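Local coordinates for protein branched-chain-amino-acid aminotransferase (Deinococcus radiodurans, PDB 3UZO) that probably transfers the amino group between leucine, valine or isoleucine and 2-oxoglutarate, using pyridoxal 5'-phosphate as cofactor, at residues T248-P260 against A275-I288. Numbering follows the deposited sequence.
Sequences TQDGQKFVTPQSP and AEHRLGLEVEEGDI
K253 and E284 form a salt bridge along one face of a parallel strand pair, K253 NZ to E284 OE1, a short 2.5 Å. The ammonium meets OE1 on its anti side, 29° out of the carboxylate plane; an all-extended lysine chain, with CG anti to the backbone N, carries it past E282, whose CB packs 3.7 Å from K253 CG. On the same face, V255 CG1 and I288 CD1 approach to 3.5 Å, a tight fit, the side chains passing head to tail. The other face carries F254, with CD2 3.7 Å from V283 CG2, the two running abreast, and with A275 CB 4.0 Å from F254 CB.

Backbone bonds pair K253 with E282 through T256 with E285: E282 N gives to Q252 O (2.8 Å), then F254 and T256 bond alternately to E282, E284 and G286. Strand axes 14° apart, joined through helix 266-277, make 253-257 and 282-286 the parallel strands of a beta-alpha-beta unit. The T256 side chain stands about 7 Å from that of S265, which binds pyridoxal 5'-phosphate. L272 of that helix packs on F254 and V283, L336 of helix 331-344 on F254 and A275.

Before the first strand, D250 OD1 accepts from both T248 OG1 and Q252 N, the latter closing an Asx turn. Toward the far end, one water donates to P257 O and E285 OE1, another to Q258 O and D287 OD1.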
loop_
_atom_site.group_PDB
_atom_site.type_symbol
_atom_site.label_atom_id
_atom_site.label_comp_id
_atom_site.label_asym_id
_atom_site.label_seq_id
_atom_site.Cartn_x
_atom_site.Cartn_y
_atom_site.Cartn_z
ATOM N N THR A 248 -10.498 -32.049 -7.230
ATOM C CA THR A 248 -10.419 -32.736 -8.519
ATOM C C THR A 248 -11.724 -33.447 -8.878
ATOM O O THR A 248 -12.554 -33.734 -8.005
ATOM C CB THR A 248 -9.266 -33.759 -8.532
ATOM O OG1 THR A 248 -9.406 -34.649 -7.418
ATOM C CG2 THR A 248 -7.917 -33.038 -8.457
ATOM N N GLN A 249 -11.895 -33.735 -10.166
ATOM C CA GLN A 249 -13.105 -34.394 -10.654
ATOM C C GLN A 249 -13.500 -35.666 -9.908
ATOM O O GLN A 249 -14.686 -35.897 -9.670
ATOM C CB GLN A 249 -12.980 -34.696 -12.157
ATOM C CG GLN A 249 -13.157 -33.469 -13.059
ATOM C CD GLN A 249 -14.516 -32.793 -12.883
ATOM O OE1 GLN A 249 -15.435 -33.370 -12.307
ATOM N NE2 GLN A 249 -14.646 -31.569 -13.393
ATOM N N ASP A 250 -12.525 -36.490 -9.538
ATOM C CA ASP A 250 -12.837 -37.723 -8.825
ATOM C C ASP A 250 -13.145 -37.459 -7.352
ATOM O O ASP A 250 -13.430 -38.390 -6.596
ATOM C CB ASP A 250 -11.680 -38.721 -8.942
ATOM C CG ASP A 250 -10.395 -38.207 -8.319
ATOM O OD1 ASP A 250 -10.367 -37.041 -7.876
ATOM O OD2 ASP A 250 -9.409 -38.974 -8.278
ATOM N N GLY A 251 -13.079 -36.189 -6.957
ATOM C CA GLY A 251 -13.360 -35.804 -5.583
ATOM C C GLY A 251 -12.383 -36.352 -4.556
ATOM O O GLY A 251 -12.654 -36.323 -3.355
ATOM N N GLN A 252 -11.229 -36.821 -5.014
ATOM C CA GLN A 252 -10.244 -37.405 -4.109
ATOM C C GLN A 252 -9.080 -36.501 -3.722
ATOM O O GLN A 252 -8.316 -36.827 -2.810
ATOM C CB GLN A 252 -9.680 -38.684 -4.736
ATOM C CG GLN A 252 -10.740 -39.645 -5.238
ATOM C CD GLN A 252 -11.690 -40.066 -4.145
ATOM O OE1 GLN A 252 -11.277 -40.640 -3.135
ATOM N NE2 GLN A 252 -12.973 -39.781 -4.333
ATOM N N LYS A 253 -8.947 -35.364 -4.390
ATOM C CA LYS A 253 -7.821 -34.483 -4.124
ATOM C C LYS A 253 -8.178 -33.014 -3.936
ATOM O O LYS A 253 -8.968 -32.448 -4.691
ATOM C CB LYS A 253 -6.812 -34.629 -5.266
ATOM C CG LYS A 253 -5.430 -34.070 -4.998
ATOM C CD LYS A 253 -4.503 -34.446 -6.147
ATOM C CE LYS A 253 -3.062 -34.070 -5.871
ATOM N NZ LYS A 253 -2.165 -34.560 -6.964
ATOM N N PHE A 254 -7.560 -32.414 -2.923
ATOM C CA PHE A 254 -7.745 -31.012 -2.557
ATOM C C PHE A 254 -6.543 -30.259 -3.117
ATOM O O PHE A 254 -5.400 -30.527 -2.738
ATOM C CB PHE A 254 -7.783 -30.894 -1.020
ATOM C CG PHE A 254 -7.885 -29.478 -0.498
ATOM C CD1 PHE A 254 -9.118 -28.937 -0.138
ATOM C CD2 PHE A 254 -6.744 -28.697 -0.342
ATOM C CE1 PHE A 254 -9.213 -27.638 0.371
ATOM C CE2 PHE A 254 -6.827 -27.389 0.165
ATOM C CZ PHE A 254 -8.067 -26.863 0.521
ATOM N N VAL A 255 -6.798 -29.316 -4.014
ATOM C CA VAL A 255 -5.721 -28.546 -4.621
ATOM C C VAL A 255 -5.831 -27.050 -4.348
ATOM O O VAL A 255 -6.917 -26.473 -4.408
ATOM C CB VAL A 255 -5.684 -28.764 -6.153
ATOM C CG1 VAL A 255 -4.494 -28.028 -6.754
ATOM C CG2 VAL A 255 -5.609 -30.250 -6.464
ATOM N N THR A 256 -4.697 -26.432 -4.042
ATOM C CA THR A 256 -4.642 -24.994 -3.786
ATOM C C THR A 256 -3.331 -24.462 -4.347
ATOM O O THR A 256 -2.310 -25.157 -4.337
ATOM C CB THR A 256 -4.731 -24.676 -2.267
ATOM O OG1 THR A 256 -5.898 -25.301 -1.720
ATOM C CG2 THR A 256 -4.863 -23.186 -2.038
ATOM N N PRO A 257 -3.338 -23.220 -4.858
ATOM C CA PRO A 257 -2.114 -22.647 -5.422
ATOM C C PRO A 257 -0.942 -22.446 -4.469
ATOM O O PRO A 257 -1.113 -22.222 -3.268
ATOM C CB PRO A 257 -2.596 -21.326 -6.037
ATOM C CG PRO A 257 -3.795 -20.978 -5.229
ATOM C CD PRO A 257 -4.480 -22.309 -5.050
ATOM N N GLN A 258 0.258 -22.544 -5.029
ATOM C CA GLN A 258 1.483 -22.343 -4.274
ATOM C C GLN A 258 2.149 -21.165 -4.959
ATOM O O GLN A 258 2.579 -21.266 -6.111
ATOM C CB GLN A 258 2.385 -23.579 -4.339
ATOM C CG GLN A 258 3.630 -23.465 -3.462
ATOM C CD GLN A 258 4.410 -24.762 -3.378
ATOM O OE1 GLN A 258 4.850 -25.305 -4.395
ATOM N NE2 GLN A 258 4.587 -25.268 -2.162
ATOM N N SER A 259 2.205 -20.039 -4.257
ATOM C CA SER A 259 2.783 -18.839 -4.817
ATOM C C SER A 259 3.365 -17.931 -3.754
ATOM O O SER A 259 2.807 -17.787 -2.669
ATOM C CB SER A 259 1.724 -18.062 -5.604
ATOM O OG SER A 259 2.208 -16.784 -5.978
ATOM N N PRO A 260 4.498 -17.299 -4.061
ATOM C CA PRO A 260 5.154 -16.390 -3.123
ATOM C C PRO A 260 4.409 -15.055 -3.026
ATOM O O PRO A 260 4.680 -14.255 -2.132
ATOM C CB PRO A 260 6.540 -16.227 -3.733
ATOM C CG PRO A 260 6.239 -16.260 -5.199
ATOM C CD PRO A 260 5.282 -17.427 -5.305
ATOM N N ALA A 275 -8.381 -31.705 5.345
ATOM C CA ALA A 275 -8.576 -32.505 4.142
ATOM C C ALA A 275 -7.805 -33.817 4.236
ATOM O O ALA A 275 -8.347 -34.891 3.965
ATOM C CB ALA A 275 -8.125 -31.724 2.916
ATOM N N GLU A 276 -6.541 -33.726 4.632
ATOM C CA GLU A 276 -5.695 -34.905 4.732
ATOM C C GLU A 276 -5.974 -35.814 5.924
ATOM O O GLU A 276 -6.269 -36.994 5.750
ATOM C CB GLU A 276 -4.223 -34.499 4.770
ATOM C CG GLU A 276 -3.274 -35.686 4.634
ATOM C CD GLU A 276 -1.819 -35.300 4.765
ATOM O OE1 GLU A 276 -1.444 -34.203 4.301
ATOM O OE2 GLU A 276 -1.042 -36.104 5.319
ATOM N N HIS A 277 -5.893 -35.261 7.129
ATOM C CA HIS A 277 -6.064 -36.043 8.352
ATOM C C HIS A 277 -7.472 -36.286 8.887
ATOM O O HIS A 277 -7.644 -37.030 9.854
ATOM C CB HIS A 277 -5.209 -35.428 9.468
ATOM C CG HIS A 277 -3.768 -35.279 9.102
ATOM N ND1 HIS A 277 -3.267 -34.148 8.494
ATOM C CD2 HIS A 277 -2.728 -36.142 9.203
ATOM C CE1 HIS A 277 -1.983 -34.320 8.235
ATOM N NE2 HIS A 277 -1.632 -35.522 8.654
ATOM N N ARG A 278 -8.481 -35.678 8.275
ATOM C CA ARG A 278 -9.841 -35.872 8.754
ATOM C C ARG A 278 -10.776 -36.374 7.664
ATOM O O ARG A 278 -11.644 -37.200 7.921
ATOM C CB ARG A 278 -10.376 -34.562 9.334
ATOM C CG ARG A 278 -9.448 -33.948 10.368
ATOM C CD ARG A 278 -9.617 -34.571 11.744
ATOM N NE ARG A 278 -10.665 -33.884 12.487
ATOM C CZ ARG A 278 -10.521 -33.404 13.718
ATOM N NH1 ARG A 278 -9.374 -33.541 14.367
ATOM N NH2 ARG A 278 -11.520 -32.751 14.285
ATOM N N LEU A 279 -10.595 -35.881 6.445
ATOM C CA LEU A 279 -11.454 -36.283 5.336
ATOM C C LEU A 279 -10.841 -37.353 4.436
ATOM O O LEU A 279 -11.469 -37.803 3.477
ATOM C CB LEU A 279 -11.832 -35.057 4.503
ATOM C CG LEU A 279 -12.822 -34.079 5.143
ATOM C CD1 LEU A 279 -12.304 -33.586 6.484
ATOM C CD2 LEU A 279 -13.050 -32.917 4.196
ATOM N N GLY A 280 -9.615 -37.753 4.742
ATOM C CA GLY A 280 -8.953 -38.780 3.957
ATOM C C GLY A 280 -8.711 -38.426 2.502
ATOM O O GLY A 280 -8.675 -39.305 1.641
ATOM N N LEU A 281 -8.537 -37.138 2.221
ATOM C CA LEU A 281 -8.291 -36.682 0.860
ATOM C C LEU A 281 -6.808 -36.514 0.581
ATOM O O LEU A 281 -5.994 -36.429 1.501
ATOM C CB LEU A 281 -8.972 -35.329 0.616
ATOM C CG LEU A 281 -10.470 -35.222 0.889
ATOM C CD1 LEU A 281 -10.921 -33.780 0.678
ATOM C CD2 LEU A 281 -11.229 -36.167 -0.021
ATOM N N GLU A 282 -6.464 -36.479 -0.700
ATOM C CA GLU A 282 -5.090 -36.260 -1.117
ATOM C C GLU A 282 -4.978 -34.738 -1.089
ATOM O O GLU A 282 -5.980 -34.043 -1.278
ATOM C CB GLU A 282 -4.870 -36.761 -2.549
ATOM C CG GLU A 282 -4.968 -38.268 -2.721
ATOM C CD GLU A 282 -3.728 -38.997 -2.236
ATOM O OE1 GLU A 282 -2.647 -38.789 -2.827
ATOM O OE2 GLU A 282 -3.833 -39.777 -1.265
ATOM N N VAL A 283 -3.779 -34.218 -0.864
ATOM C CA VAL A 283 -3.602 -32.778 -0.812
ATOM C C VAL A 283 -2.392 -32.336 -1.634
ATOM O O VAL A 283 -1.349 -32.993 -1.631
ATOM C CB VAL A 283 -3.460 -32.314 0.661
ATOM C CG1 VAL A 283 -2.004 -32.326 1.088
ATOM C CG2 VAL A 283 -4.091 -30.961 0.836
ATOM N N GLU A 284 -2.538 -31.215 -2.335
ATOM C CA GLU A 284 -1.473 -30.696 -3.177
ATOM C C GLU A 284 -1.460 -29.178 -3.262
ATOM O O GLU A 284 -2.499 -28.545 -3.459
ATOM C CB GLU A 284 -1.620 -31.262 -4.594
ATOM C CG GLU A 284 -0.699 -30.627 -5.629
ATOM C CD GLU A 284 -0.968 -31.130 -7.043
ATOM O OE1 GLU A 284 -0.999 -32.361 -7.243
ATOM O OE2 GLU A 284 -1.143 -30.294 -7.957
ATOM N N GLU A 285 -0.279 -28.596 -3.101
ATOM C CA GLU A 285 -0.118 -27.155 -3.235
ATOM C C GLU A 285 0.671 -27.014 -4.528
ATOM O O GLU A 285 1.833 -27.409 -4.598
ATOM C CB GLU A 285 0.679 -26.567 -2.066
ATOM C CG GLU A 285 -0.024 -26.669 -0.715
ATOM C CD GLU A 285 0.779 -26.042 0.400
ATOM O OE1 GLU A 285 0.788 -24.796 0.507
ATOM O OE2 GLU A 285 1.416 -26.797 1.164
ATOM N N GLY A 286 0.033 -26.484 -5.563
ATOM C CA GLY A 286 0.721 -26.337 -6.829
ATOM C C GLY A 286 0.019 -25.386 -7.769
ATOM O O GLY A 286 -0.850 -24.620 -7.355
ATOM N N ASP A 287 0.389 -25.441 -9.043
ATOM C CA ASP A 287 -0.202 -24.559 -10.032
ATOM C C ASP A 287 -1.586 -24.996 -10.466
ATOM O O ASP A 287 -1.862 -26.180 -10.619
ATOM C CB ASP A 287 0.686 -24.460 -11.276
ATOM C CG ASP A 287 1.988 -23.748 -11.010
ATOM O OD1 ASP A 287 1.962 -22.676 -10.372
ATOM O OD2 ASP A 287 3.040 -24.254 -11.452
ATOM N N ILE A 288 -2.459 -24.017 -10.652
ATOM C CA ILE A 288 -3.807 -24.271 -11.128
ATOM C C ILE A 288 -3.971 -23.262 -12.258
ATOM O O ILE A 288 -4.212 -22.084 -12.010
ATOM C CB ILE A 288 -4.860 -24.005 -10.039
ATOM C CG1 ILE A 288 -4.604 -24.924 -8.838
ATOM C CG2 ILE A 288 -6.260 -24.213 -10.608
ATOM C CD1 ILE A 288 -5.725 -24.937 -7.804
HETATM O O HOH W 1 -0.332 -22.673 -0.530
HETATM O O HOH W 2 0.611 -21.495 -8.158
#